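Local coordinates for protein nicotinamide-nucleotide adenylyltransferase NadR family / Ribosylnicotinamide kinase (Lactococcus lactis subsp. cremoris, PDB 6GYE) that binds nicotinamide riboside and probably phosphorylates it to the mononucleotide as a step toward NAD+, at residues A[210-213]-A[214-218]; A[238-241]-A[242-246]; A[282-285]-A[286-290]; A[324-327]-A[328-331]. All blocks are in the same frame, centred on the assembly; numbering follows the deposited sequence. Where two conformers were deposited one is given.

Contact 1. Residues A[210-213]-A[214-218]; sequences EEYA and REYEE. With SO4 (sulfate ion), chain F.
Glu211 and Arg214 meet through a salt bridge, OE2 of Glu211 standing 3.3 Å from NH2 of Arg214. The two side chains cross at about a right angle, the carboxylate and guanidinium planes 84° apart, and the contact is made by OE2 and NH2 rather than as a paired, coplanar bridge. The same NH2 gives two weak hydrogen bonds to a sulfate ion, the nearer joining Arg214 NH2 to sulfate O2 at 3.1 Å. That sulfate, probably from the crystallisation liquor, is also held by the backbone amides of residues 190-193, consistent with the phosphate-binding P-loop (Walker A) of a nucleoside kinase. Glu211 is the N-cap residue of helix 212-220, and its carbonyl takes a weak bond from Arg214 N. One turn on, Tyr216 N bonds Tyr212 O at 2.8 Å and Glu217 N bonds Ala213 O. Among the apolar contacts, CE2 of Tyr212 lies 3.6 Å from CD2 of Tyr216. With CG anti to the backbone N in both residues (chi1 177° and -176°), the rings leave the same flank of the helix and meet obliquely, planes at 47°. The Tyr212 hydroxyl comes in at the Tyr216 edge; that of Tyr216 goes on to Asp231.

Contact 2. Residues A[238-241]-A[242-246]; sequences GQYD and ANSRE. With NNR (Nicotinamide riboside), chain I.
The Tyr240 ring carries the Ser244 hydroxyl over one face, OG standing 3.4 Å above the plane and offset toward the rim. The phenol oxygen reaches the ligand: OH of Tyr240 donates to the ribose ring oxygen O4R of nicotinamide riboside at 2.6 Å. On another side of the helix, the guanidinium of Arg245 lays a face over the carbonyl oxygen of Asp241, while at its edge a water in the same plane accepts from NH2 and donates to Gly238 O, tying the arginine to a carbonyl two turns back. The amides of Gln239 and Asn243, planes 37° apart, are joined by NE2 of Gln239 to OD1 of Asn243 at 3.0 Å; the oxygen lies in the Gln239 amide plane, but the nitrogen stands above that of Asn243. Both amides have further partners: Gln239 OE1 takes the backbone N of Tyr212, and Asn243 OD1 is bonded to Ser209.

Ser244 grips Tyr240 O twice, from opposite faces of the carbonyl plane, through its N at 2.9 Å and its OG at 3.0 Å. Its OG sits beside the backbone N (chi1 -57°), which lets it reach back over the turn. Tyr240, Asn243 and Ser244 thus come from one helix to line the nicotinamide riboside pocket of the probable kinase domain, Tyr240 at the sugar and Asn243 CB beside the carboxamide oxygen O7.

Contact 3. Residues A[282-285]-A[286-290]; sequences EPLF and RKTIA
Thr288 OG1 folds back on Leu284, donating to its carbonyl oxygen at 2.8 Å. The backbone N of Thr288 binds the same Leu284 O at 3.0 Å, and the two donors arrive from opposite faces of the carbonyl plane. A chi1 of -55° swings OG1 of the threonine back toward the preceding turn and leaves the methyl CG2 anti to the backbone N. The side chains of Leu284 and Thr288 run side by side, pointing the same way, with CD1 of Leu284 3.6 Å from OG1 of Thr288. An alanine here would leave Leu284 O with one donor fewer and would probably open a gap against the Leu284 methyl and the neighbouring Tyr240 ring.

On another flank Arg286, in the conformer given, one of two, bends back at chi3 and sets a face of its guanidinium over CA of Pro283, its NH1 lying 3.7 Å from CB of Glu282; this placing is therefore less certain. Glu282 OE2 and Arg286 NH1 stay beyond salt-bridge distance, and OE2 pairs instead with Arg266. Backbone bonds frame these contacts: Arg286 N to Glu282 O, Lys287 N to Pro283 O, and Ile289 N to Phe285 O at 2.8 Å. Further out, Lys287 NZ makes a salt bridge to Asp291 of the nicotinamide riboside pocket. Helix 275-290 rests Leu284, Phe285 and Thr288 on Ile236 of helix 229-247, and Phe285 and Ile289 on helix 262-272.

Contact 4. Residues A[324-327]-A[328-331]; sequences HEEL and MRQL
Helix 320-333 packs on the parallel sheet of the P-loop NTPase-family domain, and this part of it divides into an apolar side against strands 181-187 and 296-300 and a polar side formed by Glu326, Arg329 and Gln330, with Glu326 and Gln330 packed against helix 262-272. Glu326 divides its carboxylate between two partners. OE1 takes both NE and NH2 of Arg329, in a side-on grip on one atom, with NE at 2.7 Å from Glu326 OE1 and NH2 at 2.9 Å. That oxygen lies in the guanidinium plane; NH2 meets its anti lone pair, while NE comes from above the carboxylate plane, the two planes being 44° apart. OE2 takes NE2 of Gln330 at 2.9 Å, again on the anti lone pair. With CG of Glu326 anti to the backbone N, the bend at chi2 (64°) curls the carboxylate back between these donors. A leucine in its place would probably leave the Arg329 guanidinium without its charged mate and Gln330 NE2 without this acceptor, both freer to turn. The other face of the contact holds Leu327, whose CG lies 3.9 Å from CD1 of Leu331; both leucines press on Met186 and Val299. His324, which also reaches Val299, runs alongside Met328, and CG of Met328 sits over the imidazole face in a CH-pi contact, 4.0 Å from the ring centroid.

All four contacts are local ones on helices of the P-loop NTPase-family domain, probably the kinase half, in chain order 1, 2, 3, 4; contact 1 includes its helix's N-cap. Contacts 1 and 2, on consecutive helices 212-220 and 229-247, have centres 12 Å apart and are joined by Gln239. Contact 3, on helix 275-290, touches contact 2 where Thr288 CG2 packs on Tyr240, centres 15 Å apart. Contact 4 touches none of the others, its centre 17 Å from that of contact 3; it packs on strands 181-187 and 296-300 of the four-stranded parallel sheet. Contact 2, which holds the riboside, thus sits between contact 1, whose Arg214 reaches the sulfate at the probable P-loop, and contact 3, behind Tyr240.

Contact 1. Residues A[210-213]-A[214-218]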
loop_
_atom_site.group_PDB
_atom_site.type_symbol
_atom_site.label_atom_id
_atom_site.label_comp_id
_atom_site.label_asym_id
_atom_site.label_seq_id
_atom_site.Cartn_x
_atom_site.Cartn_y
_atom_site.Cartn_z
ATOM N N GLU A 210 13.198 11.061 7.813
ATOM C CA GLU A 210 13.789 12.308 8.278
ATOM C C GLU A 210 13.238 13.453 7.445
ATOM O O GLU A 210 12.612 13.250 6.400
ATOM C CB GLU A 210 15.322 12.291 8.166
ATOM C CG GLU A 210 16.065 11.217 8.959
ATOM C CD GLU A 210 16.100 11.467 10.468
ATOM O OE1 GLU A 210 15.534 12.477 10.942
ATOM O OE2 GLU A 210 16.709 10.640 11.187
ATOM N N GLU A 211 13.450 14.670 7.932
ATOM C CA GLU A 211 13.034 15.853 7.185
ATOM C C GLU A 211 14.034 16.083 6.052
ATOM O O GLU A 211 15.193 16.437 6.296
ATOM C CB GLU A 211 12.927 17.078 8.091
ATOM C CG GLU A 211 12.305 18.271 7.351
ATOM C CD GLU A 211 12.227 19.540 8.186
ATOM O OE1 GLU A 211 11.206 20.272 8.094
ATOM O OE2 GLU A 211 13.201 19.817 8.912
ATOM N N TYR A 212 13.590 15.901 4.810
ATOM C CA TYR A 212 14.524 15.956 3.692
ATOM C C TYR A 212 15.161 17.340 3.578
ATOM O O TYR A 212 16.346 17.459 3.238
ATOM C CB TYR A 212 13.803 15.561 2.391
ATOM C CG TYR A 212 14.676 15.651 1.149
ATOM C CD1 TYR A 212 15.584 14.644 0.847
ATOM C CD2 TYR A 212 14.627 16.764 0.301
ATOM C CE1 TYR A 212 16.406 14.718 -0.270
ATOM C CE2 TYR A 212 15.451 16.846 -0.833
ATOM C CZ TYR A 212 16.343 15.817 -1.106
ATOM O OH TYR A 212 17.180 15.863 -2.207
ATOM N N ALA A 213 14.394 18.393 3.882
ATOM C CA ALA A 213 14.902 19.757 3.755
ATOM C C ALA A 213 16.191 19.956 4.539
ATOM O O ALA A 213 17.116 20.626 4.068
ATOM C CB ALA A 213 13.838 20.770 4.201
ATOM N N ARG A 214 16.274 19.377 5.733
ATOM C CA ARG A 214 17.504 19.473 6.504
ATOM C C ARG A 214 18.657 18.776 5.792
ATOM O O ARG A 214 19.761 19.318 5.718
ATOM C CB ARG A 214 17.297 18.896 7.899
ATOM C CG ARG A 214 18.552 18.834 8.753
ATOM C CD ARG A 214 18.147 18.508 10.159
ATOM N NE ARG A 214 16.917 19.232 10.487
ATOM C CZ ARG A 214 16.113 18.951 11.509
ATOM N NH1 ARG A 214 16.392 17.937 12.321
ATOM N NH2 ARG A 214 15.027 19.685 11.709
ATOM N N GLU A 215 18.432 17.562 5.285
ATOM C CA GLU A 215 19.499 16.891 4.543
ATOM C C GLU A 215 19.926 17.732 3.349
ATOM O O GLU A 215 21.121 17.950 3.114
ATOM C CB GLU A 215 19.052 15.500 4.072
ATOM C CG GLU A 215 20.182 14.731 3.368
ATOM C CD GLU A 215 19.717 13.776 2.273
ATOM O OE1 GLU A 215 18.876 12.895 2.554
ATOM O OE2 GLU A 215 20.209 13.907 1.128
ATOM N N TYR A 216 18.944 18.231 2.598
ATOM C CA TYR A 216 19.224 18.978 1.382
ATOM C C TYR A 216 20.072 20.216 1.667
ATOM O O TYR A 216 21.022 20.515 0.925
ATOM C CB TYR A 216 17.885 19.341 0.733
ATOM C CG TYR A 216 17.971 20.041 -0.593
ATOM C CD1 TYR A 216 18.068 21.429 -0.659
ATOM C CD2 TYR A 216 17.937 19.319 -1.784
ATOM C CE1 TYR A 216 18.144 22.085 -1.867
ATOM C CE2 TYR A 216 18.016 19.963 -3.009
ATOM C CZ TYR A 216 18.116 21.348 -3.041
ATOM O OH TYR A 216 18.187 21.998 -4.241
ATOM N N GLU A 217 19.740 20.957 2.725
ATOM C CA GLU A 217 20.502 22.156 3.035
ATOM C C GLU A 217 21.901 21.840 3.543
ATOM O O GLU A 217 22.813 22.651 3.348
ATOM C CB GLU A 217 19.752 23.018 4.038
ATOM C CG GLU A 217 18.505 23.612 3.438
ATOM C CD GLU A 217 17.824 24.577 4.373
ATOM O OE1 GLU A 217 18.010 24.446 5.589
ATOM O OE2 GLU A 217 17.088 25.451 3.891
ATOM N N GLU A 218 22.098 20.694 4.202
ATOM C CA GLU A 218 23.451 20.310 4.610
ATOM C C GLU A 218 24.280 19.838 3.418
ATOM O O GLU A 218 25.429 20.257 3.247
ATOM C CB GLU A 218 23.395 19.217 5.674
ATOM C CG GLU A 218 22.940 19.687 7.035
ATOM C CD GLU A 218 22.694 18.533 8.005
ATOM O OE1 GLU A 218 23.238 17.425 7.781
ATOM O OE2 GLU A 218 21.955 18.739 8.994
HETATM S S SO4 F . 12.515 20.370 14.532
HETATM O O1 SO4 F . 13.225 20.405 15.815
HETATM O O2 SO4 F . 13.146 21.248 13.556
HETATM O O3 SO4 F . 12.544 19.040 13.938
HETATM O O4 SO4 F . 11.154 20.814 14.794
#

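Contact 2. Residues A[238-241]-A[242-246]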
loop_
_atom_site.group_PDB
_atom_site.type_symbol
_atom_site.label_atom_id
_atom_site.label_comp_id
_atom_site.label_asym_id
_atom_site.label_seq_id
_atom_site.Cartn_x
_atom_site.Cartn_y
_atom_site.Cartn_z
ATOM N N GLY A 238 12.078 14.960 -3.130
ATOM C CA GLY A 238 12.986 14.366 -2.163
ATOM C C GLY A 238 12.284 13.862 -0.910
ATOM O O GLY A 238 12.561 12.755 -0.433
ATOM N N GLN A 239 11.413 14.688 -0.323
ATOM C CA GLN A 239 10.661 14.227 0.840
ATOM C C GLN A 239 9.722 13.077 0.462
ATOM O O GLN A 239 9.574 12.109 1.218
ATOM C CB GLN A 239 9.861 15.373 1.459
ATOM C CG GLN A 239 9.219 15.007 2.797
ATOM C CD GLN A 239 10.244 14.844 3.904
ATOM O OE1 GLN A 239 10.929 15.794 4.263
ATOM N NE2 GLN A 239 10.374 13.633 4.430
ATOM N N TYR A 240 9.103 13.151 -0.721
ATOM C CA TYR A 240 8.198 12.090 -1.150
ATOM C C TYR A 240 8.921 10.751 -1.288
ATOM O O TYR A 240 8.409 9.713 -0.852
ATOM C CB TYR A 240 7.526 12.467 -2.466
ATOM C CG TYR A 240 6.604 11.369 -2.924
ATOM C CD1 TYR A 240 5.301 11.273 -2.419
ATOM C CD2 TYR A 240 7.036 10.409 -3.827
ATOM C CE1 TYR A 240 4.457 10.249 -2.822
ATOM C CE2 TYR A 240 6.201 9.388 -4.235
ATOM C CZ TYR A 240 4.922 9.312 -3.734
ATOM O OH TYR A 240 4.116 8.292 -4.157
ATOM N N ASP A 241 10.104 10.752 -1.918
ATOM C CA ASP A 241 10.883 9.523 -2.063
ATOM C C ASP A 241 11.332 8.977 -0.709
ATOM O O ASP A 241 11.313 7.757 -0.478
ATOM C CB ASP A 241 12.110 9.781 -2.952
ATOM C CG ASP A 241 11.740 10.086 -4.402
ATOM O OD1 ASP A 241 10.583 9.809 -4.797
ATOM O OD2 ASP A 241 12.611 10.614 -5.143
ATOM N N ALA A 242 11.770 9.860 0.189
ATOM C CA ALA A 242 12.174 9.412 1.517
ATOM C C ALA A 242 11.010 8.750 2.239
ATOM O O ALA A 242 11.177 7.704 2.879
ATOM C CB ALA A 242 12.688 10.594 2.340
ATOM N N ASN A 243 9.825 9.348 2.138
ATOM C CA ASN A 243 8.647 8.819 2.808
ATOM C C ASN A 243 8.198 7.487 2.205
ATOM O O ASN A 243 7.925 6.533 2.948
ATOM C CB ASN A 243 7.540 9.870 2.772
ATOM C CG ASN A 243 7.871 11.068 3.668
ATOM O OD1 ASN A 243 8.837 11.017 4.423
ATOM N ND2 ASN A 243 7.061 12.120 3.613
ATOM N N SER A 244 8.158 7.386 0.866
ATOM C CA SER A 244 7.810 6.111 0.227
ATOM C C SER A 244 8.790 5.007 0.601
ATOM O O SER A 244 8.402 3.847 0.774
ATOM C CB SER A 244 7.804 6.253 -1.293
ATOM O OG SER A 244 6.927 7.270 -1.698
ATOM N N ARG A 245 10.071 5.354 0.679
ATOM C CA ARG A 245 11.117 4.420 1.079
ATOM C C ARG A 245 10.805 3.802 2.432
ATOM O O ARG A 245 10.951 2.591 2.619
ATOM C CB ARG A 245 12.457 5.173 1.098
ATOM C CG ARG A 245 13.720 4.354 1.038
ATOM C CD ARG A 245 14.939 5.195 0.533
ATOM N NE ARG A 245 14.799 5.632 -0.871
ATOM C CZ ARG A 245 14.873 6.894 -1.309
ATOM N NH1 ARG A 245 14.722 7.153 -2.612
ATOM N NH2 ARG A 245 15.128 7.897 -0.464
ATOM N N GLU A 246 10.320 4.610 3.376
ATOM C CA GLU A 246 10.001 4.047 4.684
ATOM C C GLU A 246 8.729 3.202 4.619
ATOM O O GLU A 246 8.682 2.101 5.180
ATOM C CB GLU A 246 9.884 5.164 5.728
ATOM C CG GLU A 246 11.185 5.949 5.951
ATOM C CD GLU A 246 12.382 5.053 6.267
ATOM O OE1 GLU A 246 12.214 4.023 6.960
ATOM O OE2 GLU A 246 13.501 5.373 5.826
HETATM O O2R NNR I . 5.564 4.808 -2.110
HETATM C C2R NNR I . 4.155 4.902 -1.862
HETATM C C3R NNR I . 3.319 4.235 -2.947
HETATM O O3R NNR I . 4.119 3.664 -3.991
HETATM C C4R NNR I . 2.426 5.323 -3.522
HETATM C C5R NNR I . 0.953 4.975 -3.353
HETATM O O5R NNR I . 0.149 6.043 -3.866
HETATM O O4R NNR I . 2.715 6.541 -2.832
HETATM C C1R NNR I . 3.733 6.364 -1.843
HETATM N N1 NNR I . 3.206 6.708 -0.521
HETATM C C2 NNR I . 3.507 7.895 0.021
HETATM C C6 NNR I . 2.431 5.830 0.129
HETATM C C5 NNR I . 1.917 6.131 1.386
HETATM C C4 NNR I . 2.213 7.354 1.969
HETATM C C3 NNR I . 3.018 8.246 1.275
HETATM C C7 NNR I . 3.361 9.578 1.872
HETATM O O7 NNR I . 4.371 10.156 1.506
HETATM N N7 NNR I . 2.548 10.098 2.791
HETATM O O HOH W 1 14.988 10.973 -0.907
#

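Contact 3. Residues A[282-285]-A[286-290]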
loop_
_atom_site.group_PDB
_atom_site.type_symbol
_atom_site.label_atom_id
_atom_site.label_comp_id
_atom_site.label_asym_id
_atom_site.label_seq_id
_atom_site.Cartn_x
_atom_site.Cartn_y
_atom_site.Cartn_z
ATOM N N GLU A 282 2.693 24.590 -8.519
ATOM C CA GLU A 282 1.394 24.043 -8.127
ATOM C C GLU A 282 1.091 22.682 -8.740
ATOM O O GLU A 282 0.624 21.799 -8.005
ATOM C CB GLU A 282 0.292 25.060 -8.464
ATOM C CG GLU A 282 -0.096 25.990 -7.321
ATOM C CD GLU A 282 -0.777 25.263 -6.164
ATOM O OE1 GLU A 282 -0.096 24.496 -5.441
ATOM O OE2 GLU A 282 -2.003 25.457 -5.985
ATOM N N PRO A 283 1.301 22.438 -10.042
ATOM C CA PRO A 283 1.035 21.085 -10.564
ATOM C C PRO A 283 1.816 19.995 -9.853
ATOM O O PRO A 283 1.244 18.951 -9.524
ATOM C CB PRO A 283 1.421 21.202 -12.043
ATOM C CG PRO A 283 1.233 22.646 -12.358
ATOM C CD PRO A 283 1.677 23.368 -11.125
ATOM N N LEU A 284 3.105 20.206 -9.591
ATOM C CA LEU A 284 3.877 19.193 -8.879
ATOM C C LEU A 284 3.384 19.028 -7.439
ATOM O O LEU A 284 3.367 17.908 -6.909
ATOM C CB LEU A 284 5.365 19.539 -8.916
ATOM C CG LEU A 284 6.290 18.621 -8.113
ATOM C CD1 LEU A 284 6.237 17.172 -8.602
ATOM C CD2 LEU A 284 7.711 19.146 -8.117
ATOM N N PHE A 285 2.983 20.122 -6.784
ATOM C CA PHE A 285 2.390 19.992 -5.453
ATOM C C PHE A 285 1.147 19.115 -5.499
ATOM O O PHE A 285 1.017 18.168 -4.717
ATOM C CB PHE A 285 2.029 21.364 -4.873
ATOM C CG PHE A 285 3.165 22.071 -4.190
ATOM C CD1 PHE A 285 3.820 21.488 -3.118
ATOM C CD2 PHE A 285 3.554 23.334 -4.603
ATOM C CE1 PHE A 285 4.860 22.142 -2.483
ATOM C CE2 PHE A 285 4.583 23.995 -3.974
ATOM C CZ PHE A 285 5.243 23.400 -2.914
ATOM N N ARG A 286 0.221 19.431 -6.417
ATOM C CA ARG A 286 -1.055 18.726 -6.489
ATOM C C ARG A 286 -0.846 17.247 -6.783
ATOM O O ARG A 286 -1.417 16.380 -6.111
ATOM C CB ARG A 286 -1.961 19.366 -7.552
ATOM C CG ARG A 286 -2.330 20.825 -7.288
ATOM C CD ARG A 286 -3.573 21.277 -8.068
ATOM N NE ARG A 286 -3.453 21.061 -9.508
ATOM C CZ ARG A 286 -2.905 21.930 -10.349
ATOM N NH1 ARG A 286 -2.422 23.077 -9.894
ATOM N NH2 ARG A 286 -2.832 21.644 -11.641
ATOM N N LYS A 287 -0.040 16.942 -7.800
ATOM C CA LYS A 287 0.316 15.554 -8.081
ATOM C C LYS A 287 0.852 14.854 -6.828
ATOM O O LYS A 287 0.341 13.805 -6.417
ATOM C CB LYS A 287 1.349 15.527 -9.214
ATOM C CG LYS A 287 1.473 14.243 -10.016
ATOM C CD LYS A 287 2.407 13.250 -9.345
ATOM C CE LYS A 287 2.388 11.889 -10.044
ATOM N NZ LYS A 287 3.266 10.871 -9.373
ATOM N N THR A 288 1.837 15.457 -6.163
ATOM C CA THR A 288 2.460 14.780 -5.030
ATOM C C THR A 288 1.506 14.641 -3.847
ATOM O O THR A 288 1.439 13.577 -3.218
ATOM C CB THR A 288 3.724 15.512 -4.620
ATOM O OG1 THR A 288 4.589 15.632 -5.766
ATOM C CG2 THR A 288 4.430 14.754 -3.479
ATOM N N ILE A 289 0.762 15.697 -3.520
ATOM C CA ILE A 289 -0.157 15.607 -2.394
ATOM C C ILE A 289 -1.228 14.561 -2.680
ATOM O O ILE A 289 -1.675 13.846 -1.774
ATOM C CB ILE A 289 -0.754 16.991 -2.078
ATOM C CG1 ILE A 289 0.333 17.908 -1.504
ATOM C CG2 ILE A 289 -1.928 16.868 -1.089
ATOM C CD1 ILE A 289 -0.105 19.367 -1.360
ATOM N N ALA A 290 -1.632 14.433 -3.944
ATOM C CA ALA A 290 -2.600 13.410 -4.323
ATOM C C ALA A 290 -2.082 11.988 -4.134
ATOM O O ALA A 290 -2.896 11.067 -4.019
ATOM C CB ALA A 290 -3.010 13.593 -5.785
#

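Contact 4. Residues A[324-327]-A[328-331]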
loop_
_atom_site.group_PDB
_atom_site.type_symbol
_atom_site.label_atom_id
_atom_site.label_comp_id
_atom_site.label_asym_id
_atom_site.label_seq_id
_atom_site.Cartn_x
_atom_site.Cartn_y
_atom_site.Cartn_z
ATOM N N HIS A 324 1.799 28.475 11.032
ATOM C CA HIS A 324 0.734 27.630 11.550
ATOM C C HIS A 324 -0.617 27.984 10.937
ATOM O O HIS A 324 -1.368 27.087 10.528
ATOM C CB HIS A 324 0.691 27.731 13.068
ATOM C CG HIS A 324 -0.351 26.866 13.689
ATOM N ND1 HIS A 324 -0.147 25.526 13.939
ATOM C CD2 HIS A 324 -1.602 27.148 14.125
ATOM C CE1 HIS A 324 -1.234 25.018 14.491
ATOM N NE2 HIS A 324 -2.131 25.980 14.614
ATOM N N GLU A 325 -0.935 29.280 10.833
ATOM C CA GLU A 325 -2.198 29.673 10.212
ATOM C C GLU A 325 -2.264 29.211 8.766
ATOM O O GLU A 325 -3.311 28.749 8.302
ATOM C CB GLU A 325 -2.408 31.189 10.285
ATOM C CG GLU A 325 -2.457 31.790 11.692
ATOM C CD GLU A 325 -3.450 31.102 12.630
ATOM O OE1 GLU A 325 -4.470 30.548 12.158
ATOM O OE2 GLU A 325 -3.206 31.113 13.856
ATOM N N GLU A 326 -1.161 29.329 8.030
ATOM C CA GLU A 326 -1.197 28.912 6.635
ATOM C C GLU A 326 -1.316 27.398 6.529
ATOM O O GLU A 326 -2.030 26.883 5.658
ATOM C CB GLU A 326 0.040 29.422 5.899
ATOM C CG GLU A 326 0.124 28.972 4.448
ATOM C CD GLU A 326 -1.010 29.513 3.583
ATOM O OE1 GLU A 326 -1.705 30.472 3.998
ATOM O OE2 GLU A 326 -1.205 28.970 2.473
ATOM N N LEU A 327 -0.643 26.674 7.425
ATOM C CA LEU A 327 -0.749 25.220 7.433
ATOM C C LEU A 327 -2.188 24.787 7.677
ATOM O O LEU A 327 -2.724 23.932 6.959
ATOM C CB LEU A 327 0.178 24.626 8.494
ATOM C CG LEU A 327 0.060 23.113 8.758
ATOM C CD1 LEU A 327 0.449 22.265 7.543
ATOM C CD2 LEU A 327 0.877 22.700 9.962
ATOM N N MET A 328 -2.838 25.383 8.681
ATOM C CA MET A 328 -4.221 25.019 8.967
ATOM C C MET A 328 -5.134 25.369 7.796
ATOM O O MET A 328 -6.030 24.590 7.450
ATOM C CB MET A 328 -4.694 25.686 10.257
ATOM C CG MET A 328 -3.959 25.215 11.523
ATOM S SD MET A 328 -3.798 23.414 11.761
ATOM C CE MET A 328 -5.517 22.903 11.718
ATOM N N ARG A 329 -4.924 26.527 7.167
ATOM C CA ARG A 329 -5.671 26.847 5.949
ATOM C C ARG A 329 -5.524 25.736 4.917
ATOM O O ARG A 329 -6.506 25.282 4.323
ATOM C CB ARG A 329 -5.190 28.156 5.324
ATOM C CG ARG A 329 -5.988 29.392 5.633
ATOM C CD ARG A 329 -5.455 30.568 4.820
ATOM N NE ARG A 329 -4.080 30.950 5.144
ATOM C CZ ARG A 329 -3.733 31.755 6.146
ATOM N NH1 ARG A 329 -4.672 32.268 6.939
ATOM N NH2 ARG A 329 -2.446 32.048 6.345
ATOM N N GLN A 330 -4.287 25.295 4.678
ATOM C CA GLN A 330 -4.056 24.314 3.626
ATOM C C GLN A 330 -4.607 22.945 4.004
ATOM O O GLN A 330 -5.206 22.266 3.164
ATOM C CB GLN A 330 -2.565 24.247 3.284
ATOM C CG GLN A 330 -2.035 25.561 2.673
ATOM C CD GLN A 330 -0.755 25.363 1.860
ATOM O OE1 GLN A 330 -0.483 24.266 1.371
ATOM N NE2 GLN A 330 0.032 26.430 1.711
ATOM N N LEU A 331 -4.432 22.522 5.261
ATOM C CA LEU A 331 -5.050 21.269 5.688
ATOM C C LEU A 331 -6.564 21.317 5.499
ATOM O O LEU A 331 -7.187 20.300 5.174
ATOM C CB LEU A 331 -4.683 20.951 7.143
ATOM C CG LEU A 331 -3.220 20.564 7.410
ATOM C CD1 LEU A 331 -2.884 20.520 8.905
ATOM C CD2 LEU A 331 -2.891 19.239 6.770
#